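Local structure of dipeptidase (Streptococcus thermophilus, 3PEB) at residues N15-G20 / I99-F104; S94-I99 / V118-F123. The protein is the N-terminal, creatinase/prolidase-type domain of a peptidase M24B family member that, as a full-length enzyme, is probably a manganese-dependent dipeptide hydrolase. All blocks are in the same frame, centred on the assembly; numbering follows the deposited sequence. Where two conformers were deposited one is given.

From the N terminus, helix 6-16 comes first; segment 15-20 is its last turn and the bend after it, and contact 1 joins this segment to 99-104 on strand 96-102, closing a long loop of 78 intervening residues. Contact 2 begins just before 99-104, at 94-99, and closes a short loop on 118-123 around helix 109-118. The contacts share I99, and because their segments alternate along the chain the two closures cross. Strand 96-102 lies between strands 21-24 and 122-125 in the mixed sheet, so contact 1 ties the first helix-strand connection to it and contact 2 ties it to the edge strand 122-125.

Contact 1 of 2, residues N15-G20 / I99-F104; sequences NENKSG and IIYAEF
N17, the first residue to leave helix 6-16, lays its CB 3.6 Å from the hydroxyl OH of Y101. The two side chains cross at about a right angle, with amide and ring planes 57° apart; the amide itself turns back to the helix, ND2 bonding the carbonyl of F13. A water joins the same pair, donating to N17 O and hydrogen-bonded to Y101 OH. K18 follows with positive phi, and its carbonyl meets the tip of I99, CD1 lying 3.7 Å from K18 O. A second water accepts from I99 N and donates to K18 O, bridging the two backbones. S19 then makes the short direct link: its chi1 of 173° turns OG away from its own backbone N and onto I99 O, to which it donates at 2.6 Å from above the carbonyl plane, 49° out of it. S19 CB meets the edge of the Y101 ring, in the ring plane and 3.5 Å from CD1. G20 N adds a weak bond to the same oxygen, I99 O, at 3.4 Å. The helix ends in a Schellman motif with K18 as C-prime residue, K18 N reaching N15 O and S19 N reaching L14 O, and this helix-to-strand turn sets the chain beside strand 96-102 as it enters strand 21-24.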
ATOM      1  N   ASN A  15      -8.415  -5.080  11.420  1.00 28.53           N
ATOM      2  CA  ASN A  15      -8.485  -5.604  12.758  1.00 30.28           C
ATOM      3  C   ASN A  15      -9.616  -6.624  12.914  1.00 32.60           C
ATOM      4  O   ASN A  15      -9.404  -7.671  13.468  1.00 33.59           O
ATOM      5  CB  ASN A  15      -8.624  -4.435  13.754  1.00 31.20           C
ATOM      6  CG  ASN A  15      -8.753  -4.905  15.180  1.00 32.99           C
ATOM      7  OD1 ASN A  15      -9.848  -4.938  15.707  1.00 32.98           O
ATOM      8  ND2 ASN A  15      -7.649  -5.326  15.784  1.00 31.06           N
ATOM      9  N   GLU A  16     -10.807  -6.305  12.417  1.00 34.03           N
ATOM     10  CA  GLU A  16     -11.940  -7.242  12.410  1.00 36.23           C
ATOM     11  C   GLU A  16     -11.588  -8.587  11.726  1.00 35.13           C
ATOM     12  O   GLU A  16     -12.106  -9.640  12.101  1.00 33.66           O
ATOM     13  CB  GLU A  16     -13.091  -6.669  11.596  1.00 38.05           C
ATOM     14  CG  GLU A  16     -13.981  -5.650  12.223  1.00 45.68           C
ATOM     15  CD  GLU A  16     -15.215  -5.408  11.330  1.00 52.81           C
ATOM     16  OE1 GLU A  16     -15.049  -4.892  10.184  1.00 58.50           O
ATOM     17  OE2 GLU A  16     -16.324  -5.771  11.753  1.00 59.34           O
ATOM     18  N   ASN A  17     -10.730  -8.524  10.711  1.00 32.16           N
ATOM     19  CA  ASN A  17     -10.402  -9.682   9.867  1.00 32.42           C
ATOM     20  C   ASN A  17      -9.034 -10.303  10.168  1.00 32.11           C
ATOM     21  O   ASN A  17      -8.532 -11.117   9.385  1.00 31.99           O
ATOM     22  CB  ASN A  17     -10.537  -9.274   8.395  1.00 31.24           C
ATOM     23  CG  ASN A  17     -11.984  -9.046   7.995  1.00 33.46           C
ATOM     24  OD1 ASN A  17     -12.727 -10.002   7.832  1.00 36.85           O
ATOM     25  ND2 ASN A  17     -12.407  -7.779   7.893  1.00 34.79           N
ATOM     26  N   LYS A  18      -8.451  -9.922  11.310  1.00 32.33           N
ATOM     27  CA  LYS A  18      -7.187 -10.499  11.819  1.00 33.49           C
ATOM     28  C   LYS A  18      -6.012 -10.342  10.862  1.00 31.98           C
ATOM     29  O   LYS A  18      -5.123 -11.196  10.751  1.00 33.48           O
ATOM     30  CB  LYS A  18      -7.407 -11.946  12.242  1.00 36.68           C
ATOM     31  CG  LYS A  18      -8.453 -12.051  13.358  1.00 40.57           C
ATOM     32  CD  LYS A  18      -8.463 -13.426  14.013  1.00 47.49           C
ATOM     33  CE  LYS A  18      -9.821 -13.745  14.651  1.00 53.46           C
ATOM     34  NZ  LYS A  18     -10.437 -12.585  15.382  1.00 55.89           N
ATOM     35  N   SER A  19      -6.019  -9.210  10.173  1.00 29.66           N
ATOM     36  CA  SER A  19      -4.980  -8.853   9.236  1.00 27.64           C
ATOM     37  C   SER A  19      -4.144  -7.697   9.713  1.00 27.30           C
ATOM     38  O   SER A  19      -4.673  -6.665  10.141  1.00 27.29           O
ATOM     39  CB  SER A  19      -5.612  -8.477   7.886  1.00 27.17           C
ATOM     40  OG  SER A  19      -4.643  -7.973   6.988  1.00 26.05           O
ATOM     41  N   GLY A  20      -2.824  -7.827   9.573  1.00 26.92           N
ATOM     42  CA  GLY A  20      -1.913  -6.781  10.012  1.00 25.72           C
ATOM     43  C   GLY A  20      -1.616  -5.697   8.987  1.00 24.80           C
ATOM     44  O   GLY A  20      -0.968  -4.701   9.319  1.00 23.75           O
ATOM     45  N   ILE A  99      -1.876 -12.479   7.532  1.00 31.79           N
ATOM     46  CA  ILE A  99      -2.932 -12.210   6.570  1.00 30.07           C
ATOM     47  C   ILE A  99      -2.798 -10.789   6.043  1.00 28.43           C
ATOM     48  O   ILE A  99      -2.779  -9.817   6.827  1.00 26.92           O
ATOM     49  CB  ILE A  99      -4.328 -12.405   7.182  1.00 30.84           C
ATOM     50  CG1 ILE A  99      -4.486 -13.821   7.756  1.00 34.22           C
ATOM     51  CG2 ILE A  99      -5.392 -12.098   6.139  1.00 29.70           C
ATOM     52  CD1 ILE A  99      -5.747 -14.047   8.548  1.00 36.16           C
ATOM     53  N   ILE A 100      -2.677 -10.663   4.720  1.00 26.60           N
ATOM     54  CA  ILE A 100      -2.487  -9.375   4.080  1.00 25.57           C
ATOM     55  C   ILE A 100      -3.612  -9.126   3.101  1.00 24.94           C
ATOM     56  O   ILE A 100      -3.908  -9.996   2.270  1.00 25.76           O
ATOM     57  CB  ILE A 100      -1.144  -9.323   3.338  1.00 25.57           C
ATOM     58  CG1 ILE A 100       0.006  -9.555   4.318  1.00 28.10           C
ATOM     59  CG2 ILE A 100      -0.963  -7.990   2.582  1.00 24.62           C
ATOM     60  CD1 ILE A 100       1.353  -9.732   3.658  1.00 28.31           C
ATOM     61  N   TYR A 101      -4.231  -7.941   3.171  1.00 24.00           N
ATOM     62  CA  TYR A 101      -5.284  -7.588   2.228  1.00 24.09           C
ATOM     63  C   TYR A 101      -4.698  -6.783   1.063  1.00 23.52           C
ATOM     64  O   TYR A 101      -3.883  -5.910   1.271  1.00 24.08           O
ATOM     65  CB  TYR A 101      -6.435  -6.825   2.902  1.00 24.43           C
ATOM     66  CG  TYR A 101      -7.445  -7.772   3.503  1.00 26.22           C
ATOM     67  CD1 TYR A 101      -7.230  -8.338   4.754  1.00 27.24           C
ATOM     68  CD2 TYR A 101      -8.586  -8.146   2.790  1.00 27.15           C
ATOM     69  CE1 TYR A 101      -8.135  -9.242   5.288  1.00 29.51           C
ATOM     70  CE2 TYR A 101      -9.495  -9.035   3.307  1.00 28.29           C
ATOM     71  CZ  TYR A 101      -9.269  -9.585   4.566  1.00 29.05           C
ATOM     72  OH  TYR A 101     -10.159 -10.478   5.076  1.00 29.74           O
ATOM     73  N   ALA A 102      -5.148  -7.078  -0.154  1.00 23.56           N
ATOM     74  CA  ALA A 102      -4.697  -6.362  -1.346  1.00 22.95           C
ATOM     75  C   ALA A 102      -5.840  -6.272  -2.346  1.00 23.31           C
ATOM     76  O   ALA A 102      -6.843  -6.996  -2.242  1.00 24.28           O
ATOM     77  CB  ALA A 102      -3.447  -7.043  -1.966  1.00 23.09           C
ATOM     78  N   GLU A 103      -5.725  -5.349  -3.296  1.00 22.55           N
ATOM     79  CA  GLU A 103      -6.832  -5.095  -4.208  1.00 23.15           C
ATOM     80  C   GLU A 103      -6.712  -6.008  -5.434  1.00 24.20           C
ATOM     81  O   GLU A 103      -6.029  -5.656  -6.388  1.00 24.07           O
ATOM     82  CB  GLU A 103      -6.847  -3.640  -4.653  1.00 22.44           C
ATOM     83  CG  GLU A 103      -7.014  -2.634  -3.507  1.00 23.69           C
ATOM     84  CD  GLU A 103      -6.955  -1.212  -4.001  1.00 24.40           C
ATOM     85  OE1 GLU A 103      -5.815  -0.694  -4.101  1.00 23.98           O
ATOM     86  OE2 GLU A 103      -8.036  -0.630  -4.322  1.00 25.72           O
ATOM     87  N   PHE A 104      -7.413  -7.131  -5.405  1.00 25.48           N
ATOM     88  CA  PHE A 104      -7.255  -8.171  -6.439  1.00 26.62           C
ATOM     89  C   PHE A 104      -7.775  -7.737  -7.801  1.00 28.30           C
ATOM     90  O   PHE A 104      -7.331  -8.280  -8.805  1.00 28.75           O
ATOM     91  CB  PHE A 104      -7.952  -9.465  -6.047  1.00 28.07           C
ATOM     92  CG  PHE A 104      -7.248 -10.277  -4.960  1.00 28.58           C
ATOM     93  CD1 PHE A 104      -6.141  -9.808  -4.261  1.00 29.15           C
ATOM     94  CD2 PHE A 104      -7.742 -11.544  -4.643  1.00 31.64           C
ATOM     95  CE1 PHE A 104      -5.548 -10.595  -3.271  1.00 29.92           C
ATOM     96  CE2 PHE A 104      -7.162 -12.313  -3.663  1.00 31.47           C
ATOM     97  CZ  PHE A 104      -6.083 -11.835  -2.959  1.00 29.78           C
TER
HETATM   98  O   HOH W   1      -9.275 -12.376   7.052  1.00 45.01           O
HETATM   99  O   HOH W   2      -2.242 -10.920  10.006  1.00 30.47           O

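Contact 2 of 2, residues S94-I99 / V118-F123; sequences STDIPI and VFEGRF. With NA (sodium ion), chain M; EDO (1,2-ethanediol), chain J.
I99 and R122 lie side by side and point the same way: I99 CG1 lies over one face of the guanidinium, and CD1 comes within 3.3 Å of R122 NH2. The arginine side chain sets off with CG anti to the backbone N and then bends at chi3 (89°), which brings the planar group alongside the isoleucine; its NE is held by a salt bridge to E124. Toward the start of both segments, T95 and F119 cross at about a right angle. T95 CA and CG2 approach the ring carbons CD1 and CE1, while V118 CG1 lies over one face of that ring, 3.6 Å above its plane and offset toward the rim. I97 runs alongside F119, its CD1 4.1 Å from F119 CD1. The backbones themselves pair as parallel strands joined through helix 109-118, a beta-alpha-beta unit at the edge of the sheet. E120 N bonds T95 O and I97 N bonds E120 O, then a beta bulge shifts the register by one before R122 N meets P98 O at 2.9 Å, nearly straight at 172°. At the bulge the backbones come close: I97 O and E120 O, both acceptors, stand 3.1 Å apart, and G121 CA-H points to I97 O at a CA to O distance of 3.4 Å. On the face that carries D96, I99, E120 and R122, one modelled conformer of D96 crosses E120 obliquely, OD1 against E120 CB. A water is hydrogen-bonded to T95 OG1, and K89 NZ bonds both T95 OG1 and V118 O. E120 OE1 receives a bond from a water on the sodium ion, which F119 O binds at 2.3 Å together with Q116 O.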
ATOM      1  N   SER A  94       8.288  -4.301   8.898  1.00 36.16           N
ATOM      2  CA  SER A  94       7.484  -5.471   9.076  1.00 35.83           C
ATOM      3  C   SER A  94       6.995  -6.009   7.726  1.00 33.50           C
ATOM      4  O   SER A  94       6.184  -5.373   7.062  1.00 30.39           O
ATOM      5  CB  SER A  94       6.304  -5.147   9.955  1.00 35.77           C
ATOM      6  OG  SER A  94       5.499  -6.290  10.116  1.00 37.88           O
ATOM      7  N   THR A  95       7.478  -7.193   7.368  1.00 33.27           N
ATOM      8  CA  THR A  95       7.023  -7.874   6.163  1.00 33.27           C
ATOM      9  C   THR A  95       6.546  -9.305   6.431  1.00 35.30           C
ATOM     10  O   THR A  95       6.201 -10.005   5.502  1.00 35.49           O
ATOM     11  CB  THR A  95       8.128  -7.880   5.111  1.00 33.49           C
ATOM     12  OG1 THR A  95       9.277  -8.554   5.631  1.00 34.61           O
ATOM     13  CG2 THR A  95       8.500  -6.439   4.701  1.00 31.53           C
ATOM     14  N   ASP A  96       6.527  -9.730   7.692  1.00 37.52           N
ATOM     15  CA  ASP A  96       5.963 -11.026   8.062  0.50 38.99           C
ATOM     16  C   ASP A  96       4.620 -10.787   8.741  1.00 38.37           C
ATOM     17  O   ASP A  96       4.545 -10.445   9.930  1.00 38.73           O
ATOM     18  CB  ASP A  96       6.908 -11.801   8.978  0.50 41.41           C
ATOM     19  CG  ASP A  96       8.158 -12.264   8.258  0.50 44.37           C
ATOM     20  OD1 ASP A  96       8.345 -13.493   8.117  0.50 49.72           O
ATOM     21  OD2 ASP A  96       8.946 -11.397   7.821  0.50 47.88           O
ATOM     22  N   ILE A  97       3.558 -10.928   7.958  1.00 36.35           N
ATOM     23  CA  ILE A  97       2.204 -10.620   8.392  1.00 35.16           C
ATOM     24  C   ILE A  97       1.365 -11.780   7.932  1.00 34.74           C
ATOM     25  O   ILE A  97       1.273 -12.016   6.736  1.00 35.24           O
ATOM     26  CB  ILE A  97       1.715  -9.319   7.751  1.00 33.93           C
ATOM     27  CG1 ILE A  97       2.615  -8.147   8.151  1.00 36.50           C
ATOM     28  CG2 ILE A  97       0.268  -9.002   8.119  1.00 32.11           C
ATOM     29  CD1 ILE A  97       2.930  -7.307   7.017  1.00 37.51           C
ATOM     30  N   PRO A  98       0.747 -12.514   8.865  1.00 34.97           N
ATOM     31  CA  PRO A  98       0.024 -13.711   8.465  1.00 35.18           C
ATOM     32  C   PRO A  98      -1.080 -13.538   7.422  1.00 33.34           C
ATOM     33  O   PRO A  98      -1.208 -14.379   6.535  1.00 32.26           O
ATOM     34  CB  PRO A  98      -0.554 -14.221   9.774  1.00 36.50           C
ATOM     35  CG  PRO A  98       0.423 -13.784  10.798  1.00 37.84           C
ATOM     36  CD  PRO A  98       0.914 -12.441  10.330  1.00 36.42           C
ATOM     37  N   ILE A  99      -1.876 -12.479   7.532  1.00 31.79           N
ATOM     38  CA  ILE A  99      -2.932 -12.210   6.570  1.00 30.07           C
ATOM     39  C   ILE A  99      -2.798 -10.789   6.043  1.00 28.43           C
ATOM     40  O   ILE A  99      -2.779  -9.817   6.827  1.00 26.92           O
ATOM     41  CB  ILE A  99      -4.328 -12.405   7.182  1.00 30.84           C
ATOM     42  CG1 ILE A  99      -4.486 -13.821   7.756  1.00 34.22           C
ATOM     43  CG2 ILE A  99      -5.392 -12.098   6.139  1.00 29.70           C
ATOM     44  CD1 ILE A  99      -5.747 -14.047   8.548  1.00 36.16           C
ATOM     45  N   VAL A 118       8.417 -10.184  -1.283  1.00 29.74           N
ATOM     46  CA  VAL A 118       8.674  -9.315  -0.125  1.00 29.10           C
ATOM     47  C   VAL A 118       7.973  -9.866   1.129  1.00 29.78           C
ATOM     48  O   VAL A 118       8.571  -9.971   2.203  1.00 30.76           O
ATOM     49  CB  VAL A 118       8.205  -7.884  -0.433  1.00 27.89           C
ATOM     50  CG1 VAL A 118       8.368  -6.937   0.790  1.00 26.62           C
ATOM     51  CG2 VAL A 118       8.962  -7.294  -1.641  1.00 29.14           C
ATOM     52  N   PHE A 119       6.692 -10.196   0.991  1.00 29.47           N
ATOM     53  CA  PHE A 119       5.836 -10.531   2.123  1.00 31.20           C
ATOM     54  C   PHE A 119       5.624 -11.999   2.294  1.00 34.79           C
ATOM     55  O   PHE A 119       5.297 -12.695   1.335  1.00 34.50           O
ATOM     56  CB  PHE A 119       4.477  -9.844   1.985  1.00 29.80           C
ATOM     57  CG  PHE A 119       4.566  -8.355   2.068  1.00 26.76           C
ATOM     58  CD1 PHE A 119       4.630  -7.712   3.304  1.00 27.36           C
ATOM     59  CD2 PHE A 119       4.676  -7.593   0.923  1.00 25.15           C
ATOM     60  CE1 PHE A 119       4.743  -6.355   3.371  1.00 24.36           C
ATOM     61  CE2 PHE A 119       4.799  -6.214   0.985  1.00 24.63           C
ATOM     62  CZ  PHE A 119       4.840  -5.585   2.202  1.00 23.63           C
ATOM     63  N   GLU A 120       5.824 -12.440   3.528  1.00 37.58           N
ATOM     64  CA  GLU A 120       5.502 -13.782   3.961  1.00 41.24           C
ATOM     65  C   GLU A 120       4.113 -13.701   4.581  1.00 40.41           C
ATOM     66  O   GLU A 120       3.926 -13.065   5.653  1.00 41.87           O
ATOM     67  CB  GLU A 120       6.510 -14.263   5.013  1.00 42.99           C
ATOM     68  CG  GLU A 120       6.271 -15.694   5.529  1.00 49.26           C
ATOM     69  CD  GLU A 120       6.706 -16.780   4.546  1.00 55.39           C
ATOM     70  OE1 GLU A 120       7.230 -16.459   3.448  1.00 58.66           O
ATOM     71  OE2 GLU A 120       6.522 -17.969   4.892  1.00 62.53           O
ATOM     72  N   GLY A 121       3.149 -14.291   3.891  1.00 39.37           N
ATOM     73  CA  GLY A 121       1.800 -14.434   4.405  1.00 38.83           C
ATOM     74  C   GLY A 121       0.782 -14.711   3.319  1.00 38.21           C
ATOM     75  O   GLY A 121       1.118 -14.792   2.131  1.00 39.03           O
ATOM     76  N   ARG A 122      -0.464 -14.836   3.753  1.00 36.93           N
ATOM     77  CA  ARG A 122      -1.591 -15.184   2.920  1.00 37.07           C
ATOM     78  C   ARG A 122      -2.310 -13.919   2.498  1.00 33.92           C
ATOM     79  O   ARG A 122      -2.611 -13.054   3.338  1.00 31.80           O
ATOM     80  CB  ARG A 122      -2.568 -16.056   3.725  1.00 39.29           C
ATOM     81  CG  ARG A 122      -3.772 -16.470   2.916  1.00 44.59           C
ATOM     82  CD  ARG A 122      -4.604 -17.515   3.619  1.00 50.88           C
ATOM     83  NE  ARG A 122      -5.623 -16.910   4.476  1.00 53.79           N
ATOM     84  CZ  ARG A 122      -5.662 -16.993   5.803  1.00 57.32           C
ATOM     85  NH1 ARG A 122      -4.729 -17.654   6.485  1.00 60.28           N
ATOM     86  NH2 ARG A 122      -6.660 -16.411   6.460  1.00 58.52           N
ATOM     87  N   PHE A 123      -2.622 -13.819   1.212  1.00 31.48           N
ATOM     88  CA  PHE A 123      -3.298 -12.651   0.706  1.00 29.58           C
ATOM     89  C   PHE A 123      -4.805 -12.885   0.567  1.00 29.91           C
ATOM     90  O   PHE A 123      -5.267 -13.954   0.127  1.00 30.63           O
ATOM     91  CB  PHE A 123      -2.719 -12.226  -0.640  1.00 29.57           C
ATOM     92  CG  PHE A 123      -1.383 -11.541  -0.550  1.00 28.98           C
ATOM     93  CD1 PHE A 123      -0.219 -12.268  -0.363  1.00 31.78           C
ATOM     94  CD2 PHE A 123      -1.295 -10.176  -0.729  1.00 30.38           C
ATOM     95  CE1 PHE A 123       1.021 -11.622  -0.312  1.00 31.35           C
ATOM     96  CE2 PHE A 123      -0.054  -9.516  -0.683  1.00 29.98           C
ATOM     97  CZ  PHE A 123       1.092 -10.241  -0.463  1.00 31.41           C
TER
HETATM   98 NA    NA M 146       5.504 -14.643   0.093  1.00 50.11          NA
HETATM   99  C1  EDO J 143      -1.827 -16.840  -1.692  1.00 66.01           C
HETATM  100  O1  EDO J 143      -1.979 -15.885  -0.640  1.00 60.79           O
HETATM  101  C2  EDO J 143      -0.375 -17.304  -1.700  1.00 66.45           C
HETATM  102  O2  EDO J 143       0.386 -16.575  -0.718  1.00 67.01           O
HETATM  103  O   HOH W   3       9.016 -11.409   4.841  1.00 58.48           O
HETATM  104  O   HOH W   4       7.853 -14.810   1.066  1.00 47.53           O
HETATM  105  O   HOH W   5       3.094 -14.400   0.009  1.00 43.64           O
HETATM  106  O   HOH W   6       5.957 -16.487  -1.281  1.00 49.51           O